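Local coordinates for putative cobalamin synthesis related protein (Corynebacterium diphtheriae, PDB 2NPN) that binds S-adenosylmethionine and probably acts as a precorrin-6A synthase (deacetylating), a methyltransferase of cobalamin biosynthesis, at residues 201-206 / 215-220; 147-152 / 244-249; 3-8 / 132-137; 28-33 / 102-107. One frame throughout, in Å; residues are numbered along the deposited sequence.

In the fold
The four contacts fall into two pairs, one in each half of the molecule. Contacts 3 and 4 belong to the parallel sheet near the N-terminus, their centres about 8 Å apart, and adjoin through strands 3-9 and 104-109. Contacts 1 and 2 lie on the opposite side of the chain's centre, their own centres about 7 Å apart, and meet where strand 200-206 pairs with strand 243-249. Between contacts 1 and 3 the centres are about 39 Å apart. S-adenosylmethionine is bound between the halves: contact 2 touches it through Thr244 and contact 1 through Gly205, whereas Val7 of contact 3 has its side chain about 10 Å from it. The magnesium ion sits at the far end of contact 1.

Contact 1: 201-206 / 215-220; sequences YMWWGA and LRKGYV. With MG (magnesium ion), chain B.
The ring of Tyr201 meets Tyr219 edge to face, with planes 85° apart and centroids separated by 4.9 Å. Its CD1 edge points at the middle of the Tyr219 ring, Tyr201 CD1 coming within 3.7 Å of Tyr219 CD2. The same Tyr201 ring lies with one face over Gly218, whose CA makes a CH-pi contact 3.8 Å from the ring centroid. Tyr219 OH, 2.2 Å from the magnesium ion, binds the metal together with the carbonyl oxygen of Leu250. These residues stand at the open end of a beta hairpin, away from its turn, at the edge of the mixed sheet; strand 200-206 runs antiparallel to 215-217, and the chain then turns at Gly218 into helix 220-238. Met202 and Gly218 exchange two backbone hydrogen bonds, as do Trp204 and Arg216. Beside Tyr201, the CB and CD of Lys217 pack on the pyrrole side of Trp203, CB reaching Trp203 CD1 at 3.7 Å. On the other face of the hairpin, where Met202 CB touches Val220 CG2, Trp204 and Arg216 lie side by side, Arg216 CG 4.0 Å from Trp204 CE3. Trp204 NE1 is hydrogen-bonded to Asp243, and the Arg216 chain, bent at chi2 (-67°), returns its NH1 to Leu215 O.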
# COMPACT_ATOMS: atom_id res chain seq x y z
N TYR A 201 -8.44 -19.37 -12.67
CA TYR A 201 -7.00 -19.21 -12.88
C TYR A 201 -6.52 -18.14 -11.89
O TYR A 201 -7.26 -17.19 -11.64
CB TYR A 201 -6.70 -18.74 -14.30
CG TYR A 201 -5.29 -19.03 -14.71
CD1 TYR A 201 -4.94 -20.25 -15.28
CD2 TYR A 201 -4.30 -18.08 -14.59
CE1 TYR A 201 -3.65 -20.52 -15.66
CE2 TYR A 201 -3.00 -18.34 -14.98
CZ TYR A 201 -2.67 -19.56 -15.52
OH TYR A 201 -1.39 -19.93 -15.94
N MSE A 202 -5.29 -18.28 -11.38
CA MSE A 202 -4.74 -17.28 -10.47
C MSE A 202 -3.34 -16.84 -10.91
O MSE A 202 -2.49 -17.67 -11.31
CB MSE A 202 -4.66 -17.84 -9.03
CG MSE A 202 -4.06 -16.85 -8.05
SE MSE A 202 -4.17 -17.42 -6.15
CE MSE A 202 -3.23 -19.10 -6.26
N TRP A 203 -3.12 -15.51 -10.84
CA TRP A 203 -1.81 -14.92 -10.85
C TRP A 203 -1.53 -14.32 -9.48
O TRP A 203 -2.29 -13.49 -9.01
CB TRP A 203 -1.71 -13.84 -11.90
CG TRP A 203 -1.86 -14.32 -13.32
CD1 TRP A 203 -0.87 -14.66 -14.20
CD2 TRP A 203 -3.08 -14.43 -14.05
NE1 TRP A 203 -1.40 -15.00 -15.43
CE2 TRP A 203 -2.76 -14.84 -15.36
CE3 TRP A 203 -4.43 -14.22 -13.72
CZ2 TRP A 203 -3.74 -15.01 -16.35
CZ3 TRP A 203 -5.40 -14.38 -14.72
CH2 TRP A 203 -5.04 -14.79 -16.00
N TRP A 204 -0.45 -14.78 -8.85
CA TRP A 204 -0.15 -14.46 -7.45
C TRP A 204 1.24 -13.87 -7.35
O TRP A 204 2.16 -14.20 -8.12
CB TRP A 204 -0.30 -15.73 -6.61
CG TRP A 204 -0.04 -15.64 -5.19
CD1 TRP A 204 -0.97 -15.42 -4.20
CD2 TRP A 204 1.22 -15.84 -4.51
NE1 TRP A 204 -0.36 -15.44 -2.97
CE2 TRP A 204 0.97 -15.69 -3.12
CE3 TRP A 204 2.53 -16.10 -4.94
CZ2 TRP A 204 1.98 -15.87 -2.16
CZ3 TRP A 204 3.52 -16.23 -3.98
CH2 TRP A 204 3.25 -16.11 -2.61
N GLY A 205 1.42 -12.97 -6.38
CA GLY A 205 2.73 -12.49 -6.09
C GLY A 205 2.88 -11.99 -4.68
O GLY A 205 1.95 -11.40 -4.12
N ALA A 206 4.08 -12.18 -4.14
CA ALA A 206 4.44 -11.70 -2.82
C ALA A 206 5.71 -10.90 -2.89
O ALA A 206 6.56 -11.15 -3.74
CB ALA A 206 4.57 -12.84 -1.83
N LEU A 215 6.65 -14.99 -7.63
CA LEU A 215 5.48 -15.06 -8.51
C LEU A 215 5.07 -16.50 -8.69
O LEU A 215 5.90 -17.38 -8.79
CB LEU A 215 5.77 -14.48 -9.88
CG LEU A 215 6.29 -13.04 -9.92
CD1 LEU A 215 6.60 -12.67 -11.41
CD2 LEU A 215 5.30 -12.06 -9.28
N ARG A 216 3.76 -16.72 -8.74
CA ARG A 216 3.19 -18.02 -9.12
C ARG A 216 1.95 -17.76 -9.97
O ARG A 216 1.25 -16.78 -9.76
CB ARG A 216 2.78 -18.86 -7.91
CG ARG A 216 3.92 -19.27 -7.00
CD ARG A 216 4.84 -20.23 -7.72
NE ARG A 216 5.84 -20.80 -6.81
CZ ARG A 216 7.04 -20.29 -6.57
NH1 ARG A 216 7.46 -19.22 -7.21
NH2 ARG A 216 7.86 -20.91 -5.71
N LYS A 217 1.70 -18.66 -10.91
CA LYS A 217 0.48 -18.64 -11.68
C LYS A 217 0.04 -20.04 -12.11
O LYS A 217 0.85 -20.95 -12.29
CB LYS A 217 0.61 -17.77 -12.91
CG LYS A 217 1.53 -18.32 -13.98
CD LYS A 217 1.51 -17.43 -15.23
CE LYS A 217 2.38 -17.98 -16.33
NZ LYS A 217 3.78 -17.98 -15.84
N GLY A 218 -1.25 -20.16 -12.32
CA GLY A 218 -1.83 -21.39 -12.76
C GLY A 218 -3.26 -21.59 -12.32
O GLY A 218 -3.82 -20.76 -11.60
N TYR A 219 -3.89 -22.68 -12.76
CA TYR A 219 -5.22 -22.96 -12.27
C TYR A 219 -5.20 -23.23 -10.79
O TYR A 219 -4.32 -23.96 -10.30
CB TYR A 219 -5.85 -24.15 -13.02
CG TYR A 219 -6.32 -23.76 -14.40
CD1 TYR A 219 -7.58 -23.20 -14.59
CD2 TYR A 219 -5.47 -23.88 -15.52
CE1 TYR A 219 -8.00 -22.79 -15.84
CE2 TYR A 219 -5.89 -23.49 -16.78
CZ TYR A 219 -7.13 -22.93 -16.94
OH TYR A 219 -7.57 -22.51 -18.17
N VAL A 220 -6.19 -22.74 -10.07
CA VAL A 220 -6.24 -22.97 -8.62
C VAL A 220 -6.31 -24.49 -8.31
O VAL A 220 -5.69 -24.95 -7.32
CB VAL A 220 -7.35 -22.14 -7.90
CG1 VAL A 220 -7.44 -22.54 -6.39
CG2 VAL A 220 -7.11 -20.63 -8.11
MG MG B . -9.70 -22.40 -18.84

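Contact 2: 147-152 / 244-249; sequences VLTAEH and TYLLRE. With SAM (S-adenosylmethionine), chain C.
Leu148 swings CG away from its own amide nitrogen (chi1 177°) and so reaches from the helix with both methyls set against the backbone of Thr244, Tyr245 and Leu246. Leu148 CD1 lies 3.5 Å from Thr244 O, while its CD2 rests over the next peptide, 3.8 Å from Leu246 N, and also touches Leu246 CB at 4.1 Å. Thr244 turns its two branches to different tasks. A chi1 of -60° leaves Thr244 CG2 beside Leu148 CD2, 4.3 Å away, and directs Thr244 OG1 to the cofactor, where it donates a hydrogen bond of 2.8 Å to N3 of the S-adenosylmethionine adenine. The residue that packs against the helix therefore also helps fix the base. The next helix residue, Thr149, makes a looser touch through CG2 on Leu246 CD1 at 4.3 Å. The contact is van der Waals packing of leucine methyls on backbone and side chains, and the helix crosses the strand at -71°. The cofactor site is shared with Ala144, at the start of the same helix, whose backbone nitrogen also bonds the ligand. Helix 144-152 packs in this way on one face of the mixed sheet, over strand 243-249, which lies between strands 181-185 and 200-206; His152, at its far end, bonds Trp204 O.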
# COMPACT_ATOMS: atom_id res chain seq x y z
N VAL A 147 1.91 -3.59 -10.10
CA VAL A 147 3.17 -4.37 -10.13
C VAL A 147 2.82 -5.85 -10.41
O VAL A 147 3.52 -6.49 -11.17
CB VAL A 147 4.02 -4.18 -8.88
CG1 VAL A 147 5.31 -4.95 -9.02
CG2 VAL A 147 4.34 -2.66 -8.67
N LEU A 148 1.77 -6.39 -9.81
CA LEU A 148 1.39 -7.77 -10.06
C LEU A 148 1.14 -8.00 -11.56
O LEU A 148 1.64 -8.95 -12.18
CB LEU A 148 0.11 -8.12 -9.27
CG LEU A 148 -0.38 -9.56 -9.55
CD1 LEU A 148 0.39 -10.63 -8.77
CD2 LEU A 148 -1.89 -9.68 -9.19
N THR A 149 0.32 -7.13 -12.16
CA THR A 149 -0.07 -7.34 -13.56
C THR A 149 1.16 -7.10 -14.45
O THR A 149 1.36 -7.80 -15.44
CB THR A 149 -1.27 -6.51 -13.96
OG1 THR A 149 -1.04 -5.14 -13.64
CG2 THR A 149 -2.50 -7.00 -13.21
N ALA A 150 2.01 -6.13 -14.12
CA ALA A 150 3.17 -5.85 -14.96
C ALA A 150 4.19 -7.00 -14.88
O ALA A 150 4.72 -7.45 -15.89
CB ALA A 150 3.83 -4.49 -14.60
N GLU A 151 4.44 -7.51 -13.66
CA GLU A 151 5.42 -8.57 -13.50
C GLU A 151 4.99 -9.89 -14.17
O GLU A 151 5.82 -10.64 -14.73
CB GLU A 151 5.74 -8.79 -12.04
CG GLU A 151 6.54 -7.63 -11.40
CD GLU A 151 7.90 -7.45 -12.06
OE1 GLU A 151 8.73 -8.39 -12.09
OE2 GLU A 151 8.18 -6.33 -12.58
N HIS A 152 3.68 -10.16 -14.15
CA HIS A 152 3.11 -11.31 -14.90
C HIS A 152 2.84 -11.06 -16.40
O HIS A 152 2.57 -12.04 -17.14
CB HIS A 152 1.82 -11.79 -14.25
CG HIS A 152 2.04 -12.63 -13.01
ND1 HIS A 152 2.52 -13.93 -13.08
CD2 HIS A 152 1.81 -12.37 -11.70
CE1 HIS A 152 2.55 -14.43 -11.86
NE2 HIS A 152 2.11 -13.52 -11.01
N THR A 244 -0.63 -10.26 -3.26
CA THR A 244 -1.77 -9.74 -4.03
C THR A 244 -1.98 -10.78 -5.13
O THR A 244 -1.01 -11.38 -5.63
CB THR A 244 -1.45 -8.34 -4.65
OG1 THR A 244 -1.13 -7.38 -3.62
CG2 THR A 244 -2.64 -7.74 -5.45
N TYR A 245 -3.23 -11.02 -5.50
CA TYR A 245 -3.48 -12.00 -6.55
C TYR A 245 -4.70 -11.59 -7.37
O TYR A 245 -5.54 -10.84 -6.90
CB TYR A 245 -3.57 -13.41 -6.01
CG TYR A 245 -4.58 -13.66 -4.90
CD1 TYR A 245 -5.84 -14.20 -5.18
CD2 TYR A 245 -4.26 -13.47 -3.54
CE1 TYR A 245 -6.79 -14.48 -4.16
CE2 TYR A 245 -5.18 -13.76 -2.56
CZ TYR A 245 -6.45 -14.28 -2.86
OH TYR A 245 -7.34 -14.61 -1.83
N LEU A 246 -4.78 -12.14 -8.58
CA LEU A 246 -5.88 -11.89 -9.49
C LEU A 246 -6.48 -13.25 -9.83
O LEU A 246 -5.72 -14.17 -10.15
CB LEU A 246 -5.40 -11.18 -10.77
CG LEU A 246 -6.50 -10.70 -11.71
CD1 LEU A 246 -5.97 -9.43 -12.52
CD2 LEU A 246 -7.01 -11.79 -12.60
N LEU A 247 -7.77 -13.40 -9.66
CA LEU A 247 -8.53 -14.63 -10.02
C LEU A 247 -9.36 -14.28 -11.23
O LEU A 247 -9.98 -13.24 -11.33
CB LEU A 247 -9.46 -15.03 -8.88
CG LEU A 247 -8.81 -15.40 -7.54
CD1 LEU A 247 -9.92 -15.79 -6.48
CD2 LEU A 247 -7.81 -16.46 -7.69
N ARG A 248 -9.34 -15.19 -12.19
CA ARG A 248 -10.09 -15.03 -13.43
C ARG A 248 -10.72 -16.36 -13.79
O ARG A 248 -10.03 -17.38 -13.82
CB ARG A 248 -9.19 -14.53 -14.55
CG ARG A 248 -9.90 -14.19 -15.83
CD ARG A 248 -9.02 -13.43 -16.81
NE ARG A 248 -8.73 -12.07 -16.32
CZ ARG A 248 -7.70 -11.29 -16.65
NH1 ARG A 248 -6.79 -11.68 -17.56
NH2 ARG A 248 -7.56 -10.11 -16.09
N GLU A 249 -11.99 -16.31 -14.14
CA GLU A 249 -12.73 -17.51 -14.54
C GLU A 249 -12.50 -17.71 -16.03
O GLU A 249 -13.07 -17.01 -16.87
CB GLU A 249 -14.22 -17.39 -14.22
CG GLU A 249 -14.91 -18.70 -14.20
CD GLU A 249 -14.53 -19.52 -12.95
OE1 GLU A 249 -13.68 -19.11 -12.13
OE2 GLU A 249 -15.15 -20.58 -12.79
N SAM C . -1.73 1.67 -0.93
CA SAM C . -1.18 0.32 -1.25
C SAM C . -1.09 0.10 -2.75
O SAM C . -0.63 -0.99 -3.18
OXT SAM C . -1.42 1.02 -3.52
CB SAM C . -2.03 -0.78 -0.58
CG SAM C . -1.95 -0.79 0.95
SD SAM C . -2.83 -2.15 1.79
CE SAM C . -2.52 -1.58 3.48
C5' SAM C . -1.70 -3.57 1.89
C4' SAM C . -1.98 -4.68 0.86
O4' SAM C . -1.44 -4.32 -0.36
C3' SAM C . -1.34 -6.04 1.17
O3' SAM C . -2.10 -6.80 2.07
C2' SAM C . -1.22 -6.68 -0.19
O2' SAM C . -2.50 -7.12 -0.61
C1' SAM C . -0.83 -5.45 -0.98
N9 SAM C . 0.64 -5.27 -1.07
C8 SAM C . 1.33 -4.13 -0.70
N7 SAM C . 2.62 -4.26 -0.99
C5 SAM C . 2.78 -5.47 -1.61
C6 SAM C . 3.87 -6.10 -2.18
N6 SAM C . 5.11 -5.54 -2.18
N1 SAM C . 3.70 -7.35 -2.75
C2 SAM C . 2.44 -7.92 -2.81
N3 SAM C . 1.35 -7.29 -2.26
C4 SAM C . 1.50 -6.07 -1.68

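Contact 3: 3-8 / 132-137; sequences RTIYVI and LHADVK
One face of the Tyr6 ring carries Thr4 CG2, 3.8 Å above the plane and over its centre, while Lys137 CB approaches obliquely, 4.1 Å from Tyr6 CD1. Tyr6 and Lys137 run side by side in the same direction, and Thr4 CG2 also meets Lys137 CD, which joins the three side chains on one face of the sheet. At the edge of the Arg3 guanidinium, in its plane, a water accepts from NH1; its link onward to His133 O is too short to be trusted. The NH2 of Arg3 bonds Thr99 O. A second water donates to Thr4 OG1 and, in one of two conformers of Asp135, to Asp135 OD2. Strands 3-9 and 134-139 are neighbours here in the parallel sheet, with 134-139 outermost, and the chain between them carries the other three strands. Four backbone hydrogen bonds tie the pair in a regular parallel ladder: Asp135 N to Arg3 O, Ile5 N to Asp135 O, Lys137 N to Ile5 O and Val7 N to Lys137 O. On the sheet face turned from Tyr6, Ile5 extends its CG1 branch (chi2 172°) so that CD1 sits 3.6 Å from Ala134 CB and 3.9 Å from Leu132 CD2. Further along, Val7 CG2 touches Val136 CG1 at 3.9 Å, with helix 119-130 packed against both valines.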
# COMPACT_ATOMS: atom_id res chain seq x y z
N ARG A 3 0.48 25.99 5.21
CA ARG A 3 1.43 24.98 4.83
C ARG A 3 0.85 24.10 3.71
O ARG A 3 -0.36 24.10 3.48
CB ARG A 3 1.77 24.12 6.04
CG ARG A 3 2.46 24.90 7.17
CD ARG A 3 2.65 24.01 8.38
NE ARG A 3 3.62 24.58 9.32
CZ ARG A 3 3.34 25.52 10.22
NH1 ARG A 3 2.10 26.01 10.35
NH2 ARG A 3 4.29 26.01 11.01
N THR A 4 1.73 23.42 2.98
CA THR A 4 1.37 22.36 2.03
C THR A 4 1.67 21.01 2.65
O THR A 4 2.76 20.83 3.16
CB THR A 4 2.17 22.51 0.74
OG1 THR A 4 1.81 23.76 0.12
CG2 THR A 4 1.88 21.35 -0.23
N ILE A 5 0.70 20.10 2.62
CA ILE A 5 0.91 18.72 3.02
C ILE A 5 0.85 17.85 1.77
O ILE A 5 -0.21 17.72 1.15
CB ILE A 5 -0.15 18.23 4.05
CG1 ILE A 5 -0.08 19.02 5.37
CG2 ILE A 5 0.04 16.74 4.32
CD1 ILE A 5 -1.20 18.72 6.35
N TYR A 6 2.00 17.33 1.34
CA TYR A 6 2.05 16.42 0.23
C TYR A 6 1.78 15.03 0.79
O TYR A 6 2.40 14.63 1.76
CB TYR A 6 3.41 16.40 -0.45
CG TYR A 6 3.79 17.62 -1.17
CD1 TYR A 6 3.23 17.90 -2.39
CD2 TYR A 6 4.77 18.47 -0.66
CE1 TYR A 6 3.59 19.01 -3.11
CE2 TYR A 6 5.15 19.61 -1.38
CZ TYR A 6 4.55 19.86 -2.61
OH TYR A 6 4.89 20.98 -3.33
N VAL A 7 0.89 14.29 0.15
CA VAL A 7 0.66 12.89 0.52
C VAL A 7 1.16 12.08 -0.67
O VAL A 7 0.54 12.12 -1.73
CB VAL A 7 -0.83 12.62 0.83
CG1 VAL A 7 -1.02 11.15 1.21
CG2 VAL A 7 -1.31 13.58 1.94
N ILE A 8 2.30 11.45 -0.48
CA ILE A 8 3.08 10.98 -1.62
C ILE A 8 3.08 9.44 -1.68
O ILE A 8 3.66 8.77 -0.81
CB ILE A 8 4.56 11.49 -1.60
CG1 ILE A 8 4.60 13.01 -1.40
CG2 ILE A 8 5.29 11.01 -2.87
CD1 ILE A 8 5.96 13.61 -1.54
N LEU A 132 -5.26 22.78 12.01
CA LEU A 132 -4.07 22.93 11.17
C LEU A 132 -4.47 23.33 9.75
O LEU A 132 -5.04 22.52 8.99
CB LEU A 132 -3.22 21.67 11.13
CG LEU A 132 -1.84 21.81 10.45
CD1 LEU A 132 -0.79 22.38 11.40
CD2 LEU A 132 -1.39 20.48 9.88
N HIS A 133 -4.16 24.58 9.44
CA HIS A 133 -4.39 25.15 8.13
C HIS A 133 -3.35 24.62 7.15
O HIS A 133 -2.15 24.84 7.30
CB HIS A 133 -4.31 26.68 8.22
CG HIS A 133 -5.31 27.27 9.16
ND1 HIS A 133 -4.95 27.90 10.33
CD2 HIS A 133 -6.67 27.30 9.12
CE1 HIS A 133 -6.04 28.32 10.96
NE2 HIS A 133 -7.09 27.97 10.25
N ALA A 134 -3.83 23.90 6.14
CA ALA A 134 -2.94 23.33 5.14
C ALA A 134 -3.67 23.09 3.82
O ALA A 134 -4.88 22.87 3.80
CB ALA A 134 -2.37 22.03 5.64
N ASP A 135 -2.92 23.15 2.73
CA ASP A 135 -3.39 22.69 1.42
C ASP A 135 -2.86 21.27 1.20
O ASP A 135 -1.64 21.07 1.10
CB ASP A 135 -2.89 23.65 0.33
CG ASP A 135 -3.22 23.19 -1.08
OD1 ASP A 135 -4.19 22.42 -1.29
OD2 ASP A 135 -2.49 23.61 -2.01
N VAL A 136 -3.77 20.28 1.13
CA VAL A 136 -3.38 18.88 0.94
C VAL A 136 -3.26 18.57 -0.54
O VAL A 136 -4.21 18.81 -1.28
CB VAL A 136 -4.35 17.92 1.64
CG1 VAL A 136 -3.92 16.46 1.41
CG2 VAL A 136 -4.41 18.25 3.15
N LYS A 137 -2.11 18.08 -0.96
CA LYS A 137 -1.86 17.71 -2.34
C LYS A 137 -1.42 16.22 -2.41
O LYS A 137 -0.41 15.82 -1.83
CB LYS A 137 -0.78 18.61 -2.96
CG LYS A 137 -1.15 20.13 -2.93
CD LYS A 137 -0.04 20.98 -3.49
CE LYS A 137 -0.03 20.99 -5.03
NZ LYS A 137 0.69 22.19 -5.53
O HOH W 1 -0.39 25.90 8.77
O HOH W 2 0.08 24.42 -1.86

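Contact 4: 28-33 / 102-107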
# COMPACT_ATOMS: atom_id res chain seq x y z
N HIS A 28 11.21 18.98 -2.16
CA HIS A 28 10.73 20.25 -1.63
C HIS A 28 10.19 20.19 -0.18
O HIS A 28 10.04 21.24 0.43
CB HIS A 28 9.71 20.84 -2.62
CG HIS A 28 10.33 21.27 -3.91
ND1 HIS A 28 10.83 22.54 -4.12
CD2 HIS A 28 10.56 20.59 -5.06
CE1 HIS A 28 11.33 22.61 -5.34
NE2 HIS A 28 11.17 21.44 -5.94
N ALA A 29 10.01 19.01 0.38
CA ALA A 29 9.52 18.91 1.75
C ALA A 29 10.60 19.28 2.73
O ALA A 29 11.73 18.81 2.64
CB ALA A 29 9.00 17.54 2.08
N GLN A 30 10.21 20.12 3.68
CA GLN A 30 11.07 20.49 4.80
C GLN A 30 10.98 19.50 5.98
O GLN A 30 11.79 19.57 6.92
CB GLN A 30 10.69 21.87 5.26
CG GLN A 30 11.28 22.95 4.39
CD GLN A 30 10.27 24.03 4.03
OE1 GLN A 30 9.06 23.79 4.05
NE2 GLN A 30 10.77 25.20 3.66
N ALA A 31 9.98 18.63 5.94
CA ALA A 31 9.81 17.54 6.87
C ALA A 31 9.11 16.38 6.20
O ALA A 31 8.31 16.61 5.34
CB ALA A 31 9.01 17.96 8.10
N ILE A 32 9.42 15.17 6.66
CA ILE A 32 8.86 13.94 6.13
C ILE A 32 8.29 13.10 7.27
O ILE A 32 8.95 12.86 8.27
CB ILE A 32 9.88 13.12 5.32
CG1 ILE A 32 10.37 13.92 4.11
CG2 ILE A 32 9.23 11.82 4.83
CD1 ILE A 32 11.48 13.22 3.32
N VAL A 33 7.06 12.63 7.08
CA VAL A 33 6.34 11.82 8.09
C VAL A 33 5.89 10.52 7.42
O VAL A 33 5.53 10.47 6.23
CB VAL A 33 5.09 12.55 8.65
CG1 VAL A 33 4.33 11.67 9.70
CG2 VAL A 33 5.46 13.93 9.26
N ASP A 102 4.59 28.80 5.88
CA ASP A 102 4.39 28.64 4.44
C ASP A 102 5.12 27.41 3.88
O ASP A 102 5.31 27.28 2.68
CB ASP A 102 4.82 29.91 3.67
CG ASP A 102 6.28 30.28 3.87
OD1 ASP A 102 6.95 29.66 4.73
OD2 ASP A 102 6.76 31.25 3.22
N GLY A 103 5.53 26.53 4.77
CA GLY A 103 6.40 25.40 4.41
C GLY A 103 5.65 24.19 3.94
O GLY A 103 4.42 24.22 3.80
N ALA A 104 6.40 23.12 3.71
CA ALA A 104 5.83 21.90 3.15
C ALA A 104 6.28 20.69 3.94
O ALA A 104 7.45 20.58 4.32
CB ALA A 104 6.23 21.75 1.72
N VAL A 105 5.34 19.79 4.21
CA VAL A 105 5.61 18.48 4.80
C VAL A 105 5.13 17.41 3.84
O VAL A 105 4.12 17.61 3.15
CB VAL A 105 4.94 18.32 6.19
CG1 VAL A 105 3.50 18.55 6.15
CG2 VAL A 105 5.24 16.96 6.86
N ALA A 106 5.87 16.31 3.76
CA ALA A 106 5.48 15.16 2.94
C ALA A 106 5.15 13.98 3.86
O ALA A 106 5.98 13.62 4.72
CB ALA A 106 6.63 14.76 1.98
N PHE A 107 3.99 13.34 3.64
CA PHE A 107 3.67 12.05 4.24
C PHE A 107 3.93 10.96 3.19
O PHE A 107 3.45 11.09 2.06
CB PHE A 107 2.21 11.96 4.65
CG PHE A 107 1.86 12.68 5.93
CD1 PHE A 107 1.58 11.95 7.08
CD2 PHE A 107 1.77 14.04 5.95
CE1 PHE A 107 1.22 12.57 8.25
CE2 PHE A 107 1.40 14.71 7.13
CZ PHE A 107 1.12 13.96 8.30
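Val33 meets Phe107 first at its CB, which stands over one face of the ring in a CH-pi contact, 4.0 Å from the ring centroid and 16° off its normal. From there Val33 CG1, set opposite the main-chain N by a chi1 of 179°, comes closest to the ring, 3.5 Å from Phe107 CE1. The other methyl crosses to the neighbouring valine, Val33 CG2 touching Val105 CG2 at 3.9 Å. Val105 CG2 in turn reaches Ala31 CB, and helix 78-98 closes over this face, Leu91 packing on Val33 and Phe107. On the opposite face of the sheet Ala29 CB meets Ala106 CB at 3.7 Å. Between the faces the backbones are joined by Ala106 N to Ala31 O and Val33 N to Ala106 O. At the N-terminal end of the pair, the backbone nitrogen of Gln30 donates to Ala104 O, and its side-chain OE1 accepts from Ala104 N at 2.8 Å in a nearly linear C=O...N geometry of 171°. This amide extends the pairing beyond the ladder, where Ala29 has just left helix 20-28. Strands 31-35 and 104-109 are neighbours in the parallel sheet, an alpha/beta arrangement with helices on both faces, as in the N-terminal domain of tetrapyrrole methylases.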